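PDB 1VQZ: lipoate-protein ligase, putative from Streptococcus pneumoniae, which is a putative lipoate-protein ligase that pairs a domain of the lipoyl protein ligase A/B type with a smaller C-terminal domain. Local coordinates for residues 67-72 / 171-176; 161-166 / 204-209; 264-269 / 332-337. All blocks are in the same frame, centred on the assembly; numbering follows the deposited sequence.

Contact 1: 67-72 / 171-176; sequences RDYVRE and ANALKV
Tyr69 lays one face of its ring against the last turn of helix 169-173, where Asn172 and Ala173 receive it. The evidence for a face contact is direct: Asn172 CB lies 3.8 Å from the ring centroid and 23° off the ring normal, a CH-pi contact displaced toward the rim. The touching atom sits near the hydroxyl end, since Asn172 CB is 3.5 Å from Tyr69 CZ. At the other end of the same face the backbone takes over, with Asn172 O 3.4 Å from Tyr69 CG. The ring is brought across by a chi1 of -175°, which sets CG opposite the backbone N and sends the ring out from helix 67-73. Asn172 contributes its CB rather than its amide, whose plane is turned 49° from that of the ring.

Ala173 fills in beside the ring. Its CA approaches Tyr69 CD2 obliquely at 3.6 Å, while its methyl carbon CB is shared between Tyr69 CD2 and Val70 CG1, the latter 4.0 Å away. Val70 presents this branch because CG1 lies opposite the carbonyl carbon. The contact is therefore apolar, apart from the carbonyl oxygen over the ring, and buries 210 Å² in all.

Helix 67-73 thus packs by one flank on the C-terminal end of helix 169-173, where Leu174 leaves helical geometry. Backbone hydrogen bonds of Ala173 with Asn66 and of Lys175 with Glu64 join the end of helix 169-173 and the chain just after it to the residues leading into helix 67-73, and Ile75, just before strand 76-79, touches both Tyr69 and Val70.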
ATOM      1  N   ARG A  67       0.174 -15.096  14.082  1.00 36.27           N
ATOM      2  CA  ARG A  67       1.078 -16.165  13.650  1.00 40.00           C
ATOM      3  C   ARG A  67       0.410 -17.516  13.431  1.00 36.80           C
ATOM      4  O   ARG A  67       0.554 -18.112  12.381  1.00 36.92           O
ATOM      5  CB  ARG A  67       2.149 -16.385  14.743  1.00 42.07           C
ATOM      6  CG  ARG A  67       3.244 -17.381  14.378  1.00 45.68           C
ATOM      7  CD  ARG A  67       4.142 -17.686  15.583  1.00 44.75           C
ATOM      8  NE  ARG A  67       3.528 -18.707  16.427  1.00 44.14           N
ATOM      9  CZ  ARG A  67       3.804 -18.882  17.715  1.00 53.67           C
ATOM     10  NH1 ARG A  67       4.706 -18.114  18.318  1.00 61.65           N
ATOM     11  NH2 ARG A  67       3.189 -19.845  18.404  1.00 51.23           N
ATOM     12  N   ASP A  68      -0.289 -17.996  14.447  1.00 34.81           N
ATOM     13  CA  ASP A  68      -0.872 -19.313  14.368  1.00 36.31           C
ATOM     14  C   ASP A  68      -2.031 -19.378  13.405  1.00 33.81           C
ATOM     15  O   ASP A  68      -2.232 -20.385  12.787  1.00 35.45           O
ATOM     16  CB  ASP A  68      -1.397 -19.737  15.727  1.00 39.07           C
ATOM     17  CG  ASP A  68      -0.303 -20.077  16.683  1.00 41.38           C
ATOM     18  OD1 ASP A  68       0.896 -20.099  16.275  1.00 38.42           O
ATOM     19  OD2 ASP A  68      -0.687 -20.307  17.829  1.00 37.03           O
ATOM     20  N   TYR A  69      -2.823 -18.323  13.299  1.00 32.93           N
ATOM     21  CA  TYR A  69      -3.914 -18.341  12.318  1.00 34.82           C
ATOM     22  C   TYR A  69      -3.393 -18.401  10.892  1.00 33.09           C
ATOM     23  O   TYR A  69      -3.873 -19.193  10.050  1.00 33.91           O
ATOM     24  CB  TYR A  69      -4.799 -17.128  12.485  1.00 32.94           C
ATOM     25  CG  TYR A  69      -5.995 -17.155  11.581  1.00 35.04           C
ATOM     26  CD1 TYR A  69      -7.159 -17.866  11.947  1.00 31.36           C
ATOM     27  CD2 TYR A  69      -5.980 -16.482  10.363  1.00 36.03           C
ATOM     28  CE1 TYR A  69      -8.267 -17.896  11.119  1.00 30.28           C
ATOM     29  CE2 TYR A  69      -7.081 -16.502   9.528  1.00 34.58           C
ATOM     30  CZ  TYR A  69      -8.225 -17.191   9.913  1.00 26.29           C
ATOM     31  OH  TYR A  69      -9.294 -17.211   9.072  1.00 31.50           O
ATOM     32  N   VAL A  70      -2.421 -17.555  10.585  1.00 34.83           N
ATOM     33  CA  VAL A  70      -1.960 -17.524   9.206  1.00 34.27           C
ATOM     34  C   VAL A  70      -1.225 -18.810   8.881  1.00 31.76           C
ATOM     35  O   VAL A  70      -1.270 -19.257   7.750  1.00 30.29           O
ATOM     36  CB  VAL A  70      -1.159 -16.247   8.764  1.00 35.05           C
ATOM     37  CG1 VAL A  70      -1.915 -14.990   9.116  1.00 33.09           C
ATOM     38  CG2 VAL A  70       0.272 -16.221   9.301  1.00 32.80           C
ATOM     39  N   ARG A  71      -0.566 -19.399   9.870  1.00 30.77           N
ATOM     40  CA  ARG A  71       0.136 -20.653   9.623  1.00 31.26           C
ATOM     41  C   ARG A  71      -0.840 -21.803   9.411  1.00 27.08           C
ATOM     42  O   ARG A  71      -0.709 -22.545   8.469  1.00 28.78           O
ATOM     43  CB  ARG A  71       1.062 -20.985  10.802  1.00 33.54           C
ATOM     44  CG  ARG A  71       2.301 -20.170  10.856  1.00 33.44           C
ATOM     45  CD  ARG A  71       3.314 -20.726  11.894  1.00 35.80           C
ATOM     46  NE  ARG A  71       4.437 -19.806  12.050  1.00 35.35           N
ATOM     47  CZ  ARG A  71       5.319 -19.864  13.028  1.00 40.28           C
ATOM     48  NH1 ARG A  71       5.241 -20.803  13.964  1.00 45.66           N
ATOM     49  NH2 ARG A  71       6.298 -18.990  13.047  1.00 40.90           N
ATOM     50  N   GLU A  72      -1.807 -21.945  10.302  1.00 32.05           N
ATOM     51  CA  GLU A  72      -2.792 -23.011  10.219  1.00 35.85           C
ATOM     52  C   GLU A  72      -3.522 -22.968   8.877  1.00 33.48           C
ATOM     53  O   GLU A  72      -3.823 -23.995   8.285  1.00 33.04           O
ATOM     54  CB  GLU A  72      -3.806 -22.877  11.345  1.00 35.14           C
ATOM     55  CG  GLU A  72      -3.257 -23.273  12.719  1.00 48.50           C
ATOM     56  CD  GLU A  72      -4.118 -22.750  13.889  1.00 49.32           C
ATOM     57  OE1 GLU A  72      -5.229 -22.215  13.612  1.00 71.65           O
ATOM     58  OE2 GLU A  72      -3.669 -22.868  15.070  1.00 61.94           O
ATOM     59  N   ALA A 171      -9.938 -10.057  10.288  1.00 31.79           N
ATOM     60  CA  ALA A 171     -10.040  -9.834  11.731  1.00 31.41           C
ATOM     61  C   ALA A 171      -9.469 -11.035  12.491  1.00 32.77           C
ATOM     62  O   ALA A 171      -8.965 -10.870  13.598  1.00 32.22           O
ATOM     63  CB  ALA A 171     -11.481  -9.580  12.151  1.00 31.53           C
ATOM     64  N   ASN A 172      -9.559 -12.233  11.896  1.00 33.55           N
ATOM     65  CA  ASN A 172      -8.996 -13.453  12.484  1.00 33.74           C
ATOM     66  C   ASN A 172      -7.479 -13.531  12.268  1.00 33.50           C
ATOM     67  O   ASN A 172      -6.786 -14.152  13.063  1.00 31.67           O
ATOM     68  CB  ASN A 172      -9.698 -14.716  11.945  1.00 33.01           C
ATOM     69  CG  ASN A 172     -11.177 -14.802  12.356  1.00 38.11           C
ATOM     70  OD1 ASN A 172     -11.542 -14.446  13.466  1.00 28.91           O
ATOM     71  ND2 ASN A 172     -12.020 -15.276  11.451  1.00 39.94           N
ATOM     72  N   ALA A 173      -6.963 -12.891  11.215  1.00 32.43           N
ATOM     73  CA  ALA A 173      -5.504 -12.978  10.887  1.00 31.61           C
ATOM     74  C   ALA A 173      -4.627 -11.960  11.603  1.00 30.52           C
ATOM     75  O   ALA A 173      -3.398 -12.081  11.594  1.00 33.01           O
ATOM     76  CB  ALA A 173      -5.278 -12.899   9.393  1.00 31.67           C
ATOM     77  N   LEU A 174      -5.256 -10.954  12.203  1.00 28.93           N
ATOM     78  CA  LEU A 174      -4.553  -9.848  12.866  1.00 29.60           C
ATOM     79  C   LEU A 174      -4.676 -10.052  14.371  1.00 30.97           C
ATOM     80  O   LEU A 174      -5.628 -10.630  14.819  1.00 27.68           O
ATOM     81  CB  LEU A 174      -5.164  -8.501  12.467  1.00 32.22           C
ATOM     82  CG  LEU A 174      -5.029  -7.991  11.005  1.00 35.25           C
ATOM     83  CD1 LEU A 174      -5.519  -6.562  10.879  1.00 38.31           C
ATOM     84  CD2 LEU A 174      -3.620  -8.099  10.485  1.00 30.25           C
ATOM     85  N   LYS A 175      -3.689  -9.593  15.126  1.00 33.65           N
ATOM     86  CA  LYS A 175      -3.745  -9.570  16.575  1.00 35.24           C
ATOM     87  C   LYS A 175      -3.586  -8.153  17.139  1.00 33.63           C
ATOM     88  O   LYS A 175      -3.151  -7.225  16.453  1.00 33.45           O
ATOM     89  CB  LYS A 175      -2.630 -10.442  17.158  1.00 37.84           C
ATOM     90  CG  LYS A 175      -1.207 -10.007  16.759  1.00 31.76           C
ATOM     91  CD  LYS A 175      -0.228 -10.294  17.852  1.00 39.57           C
ATOM     92  CE  LYS A 175       1.182 -10.551  17.341  1.00 40.87           C
ATOM     93  NZ  LYS A 175       2.108 -10.926  18.467  1.00 43.24           N
ATOM     94  N   VAL A 176      -3.937  -8.011  18.405  1.00 33.24           N
ATOM     95  CA  VAL A 176      -3.647  -6.805  19.182  1.00 36.83           C
ATOM     96  C   VAL A 176      -2.313  -6.983  19.933  1.00 37.34           C
ATOM     97  O   VAL A 176      -2.194  -7.876  20.800  1.00 38.83           O
ATOM     98  CB  VAL A 176      -4.817  -6.494  20.163  1.00 36.86           C
ATOM     99  CG1 VAL A 176      -4.525  -5.249  21.005  1.00 41.90           C
ATOM    100  CG2 VAL A 176      -6.113  -6.309  19.369  1.00 37.28           C
TER

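Contact 2: 161-166 / 204-209; sequences LLFDVD and ITVEKF
Phe163 reaches from the end of strand 154-162 to the start of helix 206-220 and the residues leading into it. Its CB touches Val206 CG2 at 3.8 Å. With chi1 at -173° the ring is carried away from the backbone N, and CD1 then comes within 3.6 Å of Val206 CB. Val206 CA stands over one face, 3.8 Å from the Phe163 centroid and 16° off its normal, which meets the geometry of a CH-pi contact. Further along the same side, CE2 meets Phe209 CB obliquely at 3.6 Å; the two aromatic planes are 33° apart. CE1 is 3.4 Å from Val206 N, and Ile204 O lies at the CE1-CZ edge, in the ring plane, 3.1 Å from CZ.

The turn receiving the ring has a defined start: Thr205 is the N-cap, its OG1 accepting from Lys208 N at 3.1 Å in a nearly straight bond. Phe209 continues inward to Leu94 of strand 93-101 and to helix 110-123. This is helix-on-sheet packing in an alpha/beta domain of the lipoyl ligase type, at the end of an inner strand, with an aromatic side chain inserted beside a capped helix N-terminus.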
ATOM      1  N   LEU A 161      -9.629  -4.163  -5.973  1.00 29.18           N
ATOM      2  CA  LEU A 161     -11.049  -4.161  -6.303  1.00 27.76           C
ATOM      3  C   LEU A 161     -11.661  -5.409  -5.656  1.00 28.99           C
ATOM      4  O   LEU A 161     -11.208  -6.533  -5.904  1.00 27.12           O
ATOM      5  CB  LEU A 161     -11.214  -4.217  -7.817  1.00 30.61           C
ATOM      6  CG  LEU A 161     -10.826  -2.931  -8.550  1.00 29.05           C
ATOM      7  CD1 LEU A 161     -10.298  -3.214  -9.943  1.00 30.48           C
ATOM      8  CD2 LEU A 161     -12.032  -2.000  -8.643  1.00 28.90           C
ATOM      9  N   LEU A 162     -12.648  -5.201  -4.785  1.00 29.68           N
ATOM     10  CA  LEU A 162     -13.288  -6.303  -4.046  1.00 27.85           C
ATOM     11  C   LEU A 162     -14.347  -6.896  -4.942  1.00 28.16           C
ATOM     12  O   LEU A 162     -15.400  -6.315  -5.121  1.00 26.55           O
ATOM     13  CB  LEU A 162     -13.926  -5.844  -2.724  1.00 31.15           C
ATOM     14  CG  LEU A 162     -13.036  -5.017  -1.776  1.00 29.45           C
ATOM     15  CD1 LEU A 162     -13.823  -4.587  -0.515  1.00 33.43           C
ATOM     16  CD2 LEU A 162     -11.792  -5.775  -1.419  1.00 30.97           C
ATOM     17  N   PHE A 163     -14.024  -8.063  -5.519  1.00 27.58           N
ATOM     18  CA  PHE A 163     -14.932  -8.724  -6.376  1.00 26.05           C
ATOM     19  C   PHE A 163     -15.762  -9.757  -5.624  1.00 27.49           C
ATOM     20  O   PHE A 163     -16.997  -9.717  -5.698  1.00 26.45           O
ATOM     21  CB  PHE A 163     -14.243  -9.267  -7.625  1.00 26.68           C
ATOM     22  CG  PHE A 163     -15.217  -9.816  -8.624  1.00 22.19           C
ATOM     23  CD1 PHE A 163     -15.629 -11.145  -8.549  1.00 28.16           C
ATOM     24  CD2 PHE A 163     -15.750  -8.988  -9.598  1.00 23.99           C
ATOM     25  CE1 PHE A 163     -16.593 -11.609  -9.444  1.00 32.55           C
ATOM     26  CE2 PHE A 163     -16.700  -9.439 -10.475  1.00 24.72           C
ATOM     27  CZ  PHE A 163     -17.123 -10.738 -10.395  1.00 27.99           C
ATOM     28  N   ASP A 164     -15.115 -10.653  -4.894  1.00 28.48           N
ATOM     29  CA  ASP A 164     -15.841 -11.580  -4.003  1.00 28.69           C
ATOM     30  C   ASP A 164     -14.934 -12.077  -2.886  1.00 27.39           C
ATOM     31  O   ASP A 164     -14.802 -13.274  -2.628  1.00 27.65           O
ATOM     32  CB  ASP A 164     -16.432 -12.770  -4.789  1.00 30.26           C
ATOM     33  CG  ASP A 164     -17.483 -13.587  -3.983  1.00 30.60           C
ATOM     34  OD1 ASP A 164     -17.962 -13.161  -2.895  1.00 29.35           O
ATOM     35  OD2 ASP A 164     -17.895 -14.664  -4.510  1.00 32.76           O
ATOM     36  N   VAL A 165     -14.278 -11.132  -2.243  1.00 27.02           N
ATOM     37  CA  VAL A 165     -13.326 -11.425  -1.220  1.00 24.10           C
ATOM     38  C   VAL A 165     -14.075 -11.945   0.012  1.00 24.02           C
ATOM     39  O   VAL A 165     -15.182 -11.469   0.338  1.00 27.22           O
ATOM     40  CB  VAL A 165     -12.509 -10.147  -0.882  1.00 25.76           C
ATOM     41  CG1 VAL A 165     -11.411 -10.446   0.177  1.00 30.15           C
ATOM     42  CG2 VAL A 165     -11.904  -9.581  -2.160  1.00 27.40           C
ATOM     43  N   ASP A 166     -13.478 -12.882   0.725  1.00 26.36           N
ATOM     44  CA  ASP A 166     -13.993 -13.253   2.053  1.00 29.20           C
ATOM     45  C   ASP A 166     -13.606 -12.148   3.030  1.00 28.81           C
ATOM     46  O   ASP A 166     -12.446 -12.009   3.420  1.00 29.35           O
ATOM     47  CB  ASP A 166     -13.452 -14.618   2.443  1.00 29.58           C
ATOM     48  CG  ASP A 166     -14.064 -15.166   3.721  1.00 32.98           C
ATOM     49  OD1 ASP A 166     -14.820 -14.451   4.434  1.00 32.07           O
ATOM     50  OD2 ASP A 166     -13.741 -16.336   4.014  1.00 32.92           O
ATOM     51  N   ILE A 204     -20.737 -13.054 -12.957  1.00 29.89           N
ATOM     52  CA  ILE A 204     -19.556 -13.408 -13.714  1.00 30.60           C
ATOM     53  C   ILE A 204     -18.406 -13.601 -12.761  1.00 30.67           C
ATOM     54  O   ILE A 204     -18.511 -13.238 -11.577  1.00 28.80           O
ATOM     55  CB  ILE A 204     -19.192 -12.327 -14.735  1.00 30.75           C
ATOM     56  CG1 ILE A 204     -18.897 -10.997 -14.025  1.00 29.56           C
ATOM     57  CG2 ILE A 204     -20.336 -12.196 -15.772  1.00 29.35           C
ATOM     58  CD1 ILE A 204     -18.364  -9.909 -14.980  1.00 29.73           C
ATOM     59  N   THR A 205     -17.320 -14.185 -13.285  1.00 30.48           N
ATOM     60  CA  THR A 205     -16.113 -14.404 -12.528  1.00 29.36           C
ATOM     61  C   THR A 205     -15.225 -13.179 -12.508  1.00 28.93           C
ATOM     62  O   THR A 205     -15.338 -12.261 -13.305  1.00 28.59           O
ATOM     63  CB  THR A 205     -15.240 -15.539 -13.081  1.00 31.35           C
ATOM     64  OG1 THR A 205     -14.816 -15.191 -14.396  1.00 32.45           O
ATOM     65  CG2 THR A 205     -15.979 -16.842 -13.088  1.00 34.03           C
ATOM     66  N   VAL A 206     -14.379 -13.166 -11.501  1.00 30.15           N
ATOM     67  CA  VAL A 206     -13.367 -12.154 -11.352  1.00 30.84           C
ATOM     68  C   VAL A 206     -12.461 -12.084 -12.585  1.00 30.26           C
ATOM     69  O   VAL A 206     -12.079 -10.991 -12.992  1.00 30.89           O
ATOM     70  CB  VAL A 206     -12.552 -12.392 -10.054  1.00 29.96           C
ATOM     71  CG1 VAL A 206     -11.749 -13.723 -10.098  1.00 32.39           C
ATOM     72  CG2 VAL A 206     -11.679 -11.170  -9.750  1.00 30.51           C
ATOM     73  N   GLU A 207     -12.148 -13.225 -13.197  1.00 27.72           N
ATOM     74  CA  GLU A 207     -11.327 -13.223 -14.429  1.00 29.17           C
ATOM     75  C   GLU A 207     -12.015 -12.536 -15.583  1.00 30.01           C
ATOM     76  O   GLU A 207     -11.378 -11.837 -16.364  1.00 29.42           O
ATOM     77  CB  GLU A 207     -10.988 -14.642 -14.880  1.00 28.90           C
ATOM     78  CG  GLU A 207     -10.054 -15.430 -13.953  1.00 29.14           C
ATOM     79  CD  GLU A 207     -10.793 -16.077 -12.760  1.00 34.09           C
ATOM     80  OE1 GLU A 207     -12.035 -15.951 -12.651  1.00 29.95           O
ATOM     81  OE2 GLU A 207     -10.128 -16.690 -11.910  1.00 38.35           O
ATOM     82  N   LYS A 208     -13.321 -12.776 -15.723  1.00 30.54           N
ATOM     83  CA  LYS A 208     -14.131 -12.108 -16.730  1.00 29.71           C
ATOM     84  C   LYS A 208     -14.145 -10.604 -16.492  1.00 30.77           C
ATOM     85  O   LYS A 208     -13.936  -9.808 -17.415  1.00 29.61           O
ATOM     86  CB  LYS A 208     -15.575 -12.661 -16.692  1.00 29.39           C
ATOM     87  CG  LYS A 208     -16.532 -12.028 -17.706  1.00 37.75           C
ATOM     88  CD  LYS A 208     -16.135 -12.247 -19.201  1.00 40.17           C
ATOM     89  CE  LYS A 208     -17.005 -11.409 -20.123  1.00 39.03           C
ATOM     90  NZ  LYS A 208     -16.861 -11.756 -21.564  1.00 36.50           N
ATOM     91  N   PHE A 209     -14.379 -10.214 -15.240  1.00 30.09           N
ATOM     92  CA  PHE A 209     -14.354  -8.808 -14.872  1.00 30.57           C
ATOM     93  C   PHE A 209     -12.983  -8.152 -15.224  1.00 27.61           C
ATOM     94  O   PHE A 209     -12.924  -7.069 -15.820  1.00 27.94           O
ATOM     95  CB  PHE A 209     -14.671  -8.651 -13.378  1.00 30.37           C
ATOM     96  CG  PHE A 209     -14.761  -7.204 -12.941  1.00 27.11           C
ATOM     97  CD1 PHE A 209     -15.784  -6.398 -13.415  1.00 30.80           C
ATOM     98  CD2 PHE A 209     -13.798  -6.641 -12.138  1.00 33.75           C
ATOM     99  CE1 PHE A 209     -15.874  -5.032 -13.052  1.00 33.93           C
ATOM    100  CE2 PHE A 209     -13.881  -5.292 -11.761  1.00 33.30           C
ATOM    101  CZ  PHE A 209     -14.928  -4.487 -12.229  1.00 32.94           C
TER

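Contact 3: 264-269 / 332-337; sequences IKFTSG and REEIAE
The Phe266 ring meets Glu334 of helix 332-339 through its CE1 and CZ atoms, while Ile264 CG2, from its own strand, lies over one face, 3.4 Å above the plane and displaced toward the rim. Glu334 O approaches CZ obliquely at 3.3 Å, and Glu334 CB is 3.5 Å from CE1. The two side chains run past each other in opposite directions, so the methylenes of Glu334 follow the ring back toward CD1. There OE2 is 3.8 Å from Phe266 CD1, with the carboxylate plane 54° from the ring. Chi1 of -75° places Glu334 CG opposite the carbonyl carbon, and the chain beyond it is extended, which carries the carboxylate along the ring. Its other oxygen, OE1, accepts from Ser331 N, just ahead of the helix.

One turn further on, Ile264 CD1 abuts Glu337 CG at 3.9 Å and lies 3.8 Å from Glu337 C. Glu337 O also accepts from Arg262, a polar link between strand and helix.

After Phe266 the chain reverses in a type I turn to Gly269, with paired backbone bonds between Phe266 and Gly269. The arrangement is that of a beta hairpin, strands 260-266 and 269-278, with a C-terminal helix packed on one face of its sheet, a two-layer alpha/beta arrangement in the C-terminal part of the chain.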
ATOM      1  N   ILE A 264       2.032   5.986  19.983  1.00 28.08           N
ATOM      2  CA  ILE A 264       0.823   6.807  20.060  1.00 29.88           C
ATOM      3  C   ILE A 264      -0.039   6.431  18.891  1.00 30.87           C
ATOM      4  O   ILE A 264       0.451   6.244  17.768  1.00 28.89           O
ATOM      5  CB  ILE A 264       1.106   8.358  20.089  1.00 25.29           C
ATOM      6  CG1 ILE A 264       1.870   8.732  21.362  1.00 29.32           C
ATOM      7  CG2 ILE A 264      -0.194   9.137  20.129  1.00 27.29           C
ATOM      8  CD1 ILE A 264       2.406  10.176  21.421  1.00 33.40           C
ATOM      9  N   LYS A 265      -1.327   6.306  19.182  1.00 32.70           N
ATOM     10  CA  LYS A 265      -2.366   6.037  18.173  1.00 34.32           C
ATOM     11  C   LYS A 265      -3.126   7.329  17.936  1.00 31.61           C
ATOM     12  O   LYS A 265      -3.718   7.906  18.873  1.00 28.71           O
ATOM     13  CB  LYS A 265      -3.269   4.952  18.692  1.00 31.73           C
ATOM     14  CG  LYS A 265      -4.282   4.411  17.755  1.00 40.50           C
ATOM     15  CD  LYS A 265      -5.008   3.191  18.411  1.00 44.26           C
ATOM     16  CE  LYS A 265      -4.005   2.171  19.090  1.00 55.07           C
ATOM     17  NZ  LYS A 265      -4.547   0.776  19.287  1.00 56.64           N
ATOM     18  N   PHE A 266      -2.976   7.834  16.716  1.00 33.19           N
ATOM     19  CA  PHE A 266      -3.687   8.997  16.236  1.00 32.59           C
ATOM     20  C   PHE A 266      -4.836   8.516  15.321  1.00 34.34           C
ATOM     21  O   PHE A 266      -4.875   7.366  14.901  1.00 32.91           O
ATOM     22  CB  PHE A 266      -2.765   9.937  15.481  1.00 32.69           C
ATOM     23  CG  PHE A 266      -1.560  10.403  16.269  1.00 28.93           C
ATOM     24  CD1 PHE A 266      -1.656  11.442  17.157  1.00 27.73           C
ATOM     25  CD2 PHE A 266      -0.312   9.806  16.071  1.00 32.70           C
ATOM     26  CE1 PHE A 266      -0.525  11.895  17.891  1.00 31.35           C
ATOM     27  CE2 PHE A 266       0.797  10.230  16.773  1.00 31.15           C
ATOM     28  CZ  PHE A 266       0.691  11.301  17.699  1.00 35.73           C
ATOM     29  N   THR A 267      -5.757   9.418  15.046  1.00 34.01           N
ATOM     30  CA  THR A 267      -6.906   9.145  14.191  1.00 35.33           C
ATOM     31  C   THR A 267      -6.463   8.636  12.839  1.00 33.32           C
ATOM     32  O   THR A 267      -7.031   7.702  12.332  1.00 31.31           O
ATOM     33  CB  THR A 267      -7.741  10.433  13.953  1.00 36.90           C
ATOM     34  OG1 THR A 267      -8.196  10.933  15.208  1.00 36.45           O
ATOM     35  CG2 THR A 267      -8.945  10.139  13.072  1.00 37.30           C
ATOM     36  N   SER A 268      -5.422   9.233  12.285  1.00 30.71           N
ATOM     37  CA  SER A 268      -4.949   8.864  10.949  1.00 33.90           C
ATOM     38  C   SER A 268      -3.778   7.862  10.995  1.00 33.84           C
ATOM     39  O   SER A 268      -3.125   7.588   9.997  1.00 37.32           O
ATOM     40  CB  SER A 268      -4.588  10.142  10.179  1.00 33.58           C
ATOM     41  OG  SER A 268      -5.764  10.862   9.908  1.00 37.94           O
ATOM     42  N   GLY A 269      -3.547   7.261  12.139  1.00 34.08           N
ATOM     43  CA  GLY A 269      -2.555   6.207  12.203  1.00 34.19           C
ATOM     44  C   GLY A 269      -1.838   6.089  13.522  1.00 35.13           C
ATOM     45  O   GLY A 269      -1.633   7.036  14.256  1.00 30.07           O
ATOM     46  N   ARG A 332       2.980  17.859  12.634  1.00 33.28           N
ATOM     47  CA  ARG A 332       4.367  17.885  13.125  1.00 34.78           C
ATOM     48  C   ARG A 332       4.431  17.841  14.645  1.00 34.17           C
ATOM     49  O   ARG A 332       5.290  17.178  15.220  1.00 36.22           O
ATOM     50  CB  ARG A 332       5.105  19.129  12.631  1.00 35.35           C
ATOM     51  CG  ARG A 332       5.387  19.121  11.139  1.00 33.83           C
ATOM     52  CD  ARG A 332       5.923  20.478  10.648  1.00 34.81           C
ATOM     53  NE  ARG A 332       6.155  20.439   9.206  1.00 28.86           N
ATOM     54  CZ  ARG A 332       5.201  20.625   8.298  1.00 32.59           C
ATOM     55  NH1 ARG A 332       3.969  20.941   8.691  1.00 25.23           N
ATOM     56  NH2 ARG A 332       5.484  20.550   7.002  1.00 35.73           N
ATOM     57  N   GLU A 333       3.502  18.554  15.272  1.00 34.34           N
ATOM     58  CA  GLU A 333       3.368  18.585  16.724  1.00 33.03           C
ATOM     59  C   GLU A 333       3.051  17.191  17.250  1.00 30.92           C
ATOM     60  O   GLU A 333       3.581  16.773  18.275  1.00 29.89           O
ATOM     61  CB  GLU A 333       2.286  19.563  17.169  1.00 31.27           C
ATOM     62  CG  GLU A 333       2.624  21.012  16.992  1.00 32.00           C
ATOM     63  CD  GLU A 333       2.494  21.509  15.567  1.00 31.33           C
ATOM     64  OE1 GLU A 333       2.000  20.792  14.676  1.00 34.02           O
ATOM     65  OE2 GLU A 333       2.887  22.654  15.357  1.00 39.14           O
ATOM     66  N   GLU A 334       2.171  16.502  16.555  1.00 30.95           N
ATOM     67  CA  GLU A 334       1.814  15.147  16.922  1.00 32.24           C
ATOM     68  C   GLU A 334       2.999  14.195  16.723  1.00 32.11           C
ATOM     69  O   GLU A 334       3.245  13.362  17.567  1.00 34.46           O
ATOM     70  CB  GLU A 334       0.569  14.689  16.135  1.00 29.21           C
ATOM     71  CG  GLU A 334      -0.742  15.295  16.637  1.00 34.39           C
ATOM     72  CD  GLU A 334      -1.953  15.053  15.726  1.00 35.81           C
ATOM     73  OE1 GLU A 334      -1.858  15.119  14.470  1.00 33.94           O
ATOM     74  OE2 GLU A 334      -3.043  14.838  16.283  1.00 35.64           O
ATOM     75  N   ILE A 335       3.699  14.272  15.592  1.00 32.25           N
ATOM     76  CA  ILE A 335       4.873  13.429  15.379  1.00 29.45           C
ATOM     77  C   ILE A 335       5.973  13.704  16.402  1.00 30.78           C
ATOM     78  O   ILE A 335       6.540  12.742  16.962  1.00 34.61           O
ATOM     79  CB  ILE A 335       5.431  13.544  13.916  1.00 31.44           C
ATOM     80  CG1 ILE A 335       4.409  13.000  12.935  1.00 33.18           C
ATOM     81  CG2 ILE A 335       6.729  12.771  13.749  1.00 29.69           C
ATOM     82  CD1 ILE A 335       4.034  11.559  13.196  1.00 30.19           C
ATOM     83  N   ALA A 336       6.243  14.987  16.701  1.00 32.00           N
ATOM     84  CA  ALA A 336       7.194  15.339  17.766  1.00 31.69           C
ATOM     85  C   ALA A 336       6.845  14.656  19.081  1.00 30.74           C
ATOM     86  O   ALA A 336       7.729  14.160  19.807  1.00 30.26           O
ATOM     87  CB  ALA A 336       7.249  16.826  17.983  1.00 34.41           C
ATOM     88  N   GLU A 337       5.555  14.643  19.394  1.00 33.27           N
ATOM     89  CA  GLU A 337       5.071  14.037  20.634  1.00 32.34           C
ATOM     90  C   GLU A 337       5.335  12.517  20.639  1.00 31.70           C
ATOM     91  O   GLU A 337       5.795  11.963  21.621  1.00 31.47           O
ATOM     92  CB  GLU A 337       3.590  14.350  20.830  1.00 30.28           C
ATOM     93  CG  GLU A 337       3.057  13.946  22.177  1.00 35.17           C
ATOM     94  CD  GLU A 337       1.577  14.304  22.386  1.00 41.52           C
ATOM     95  OE1 GLU A 337       0.928  14.858  21.451  1.00 47.49           O
ATOM     96  OE2 GLU A 337       1.077  14.013  23.499  1.00 46.80           O
TER

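In the fold
Contacts 1 and 2 lie in the lipoyl ligase A/B catalytic region and contact 3 in the C-terminal ligase region. Along the sequence the segments of contacts 1 and 2 alternate, whereas contact 3 follows both. Strand 154-162, of the eight-stranded sheet, leads to contact 2 and is followed by helix 169-173 of contact 1, yet the centres are 24 Å apart. Contact 3, on the separate four-stranded sheet, is centred 27 Å from contact 1 and 37 Å from contact 2, with contacts 2 and 3 on opposite sides of the chain's centre. None touches another, though the nearest atoms of contacts 1 and 3 are about 6 Å apart; each packs its own part of the fold.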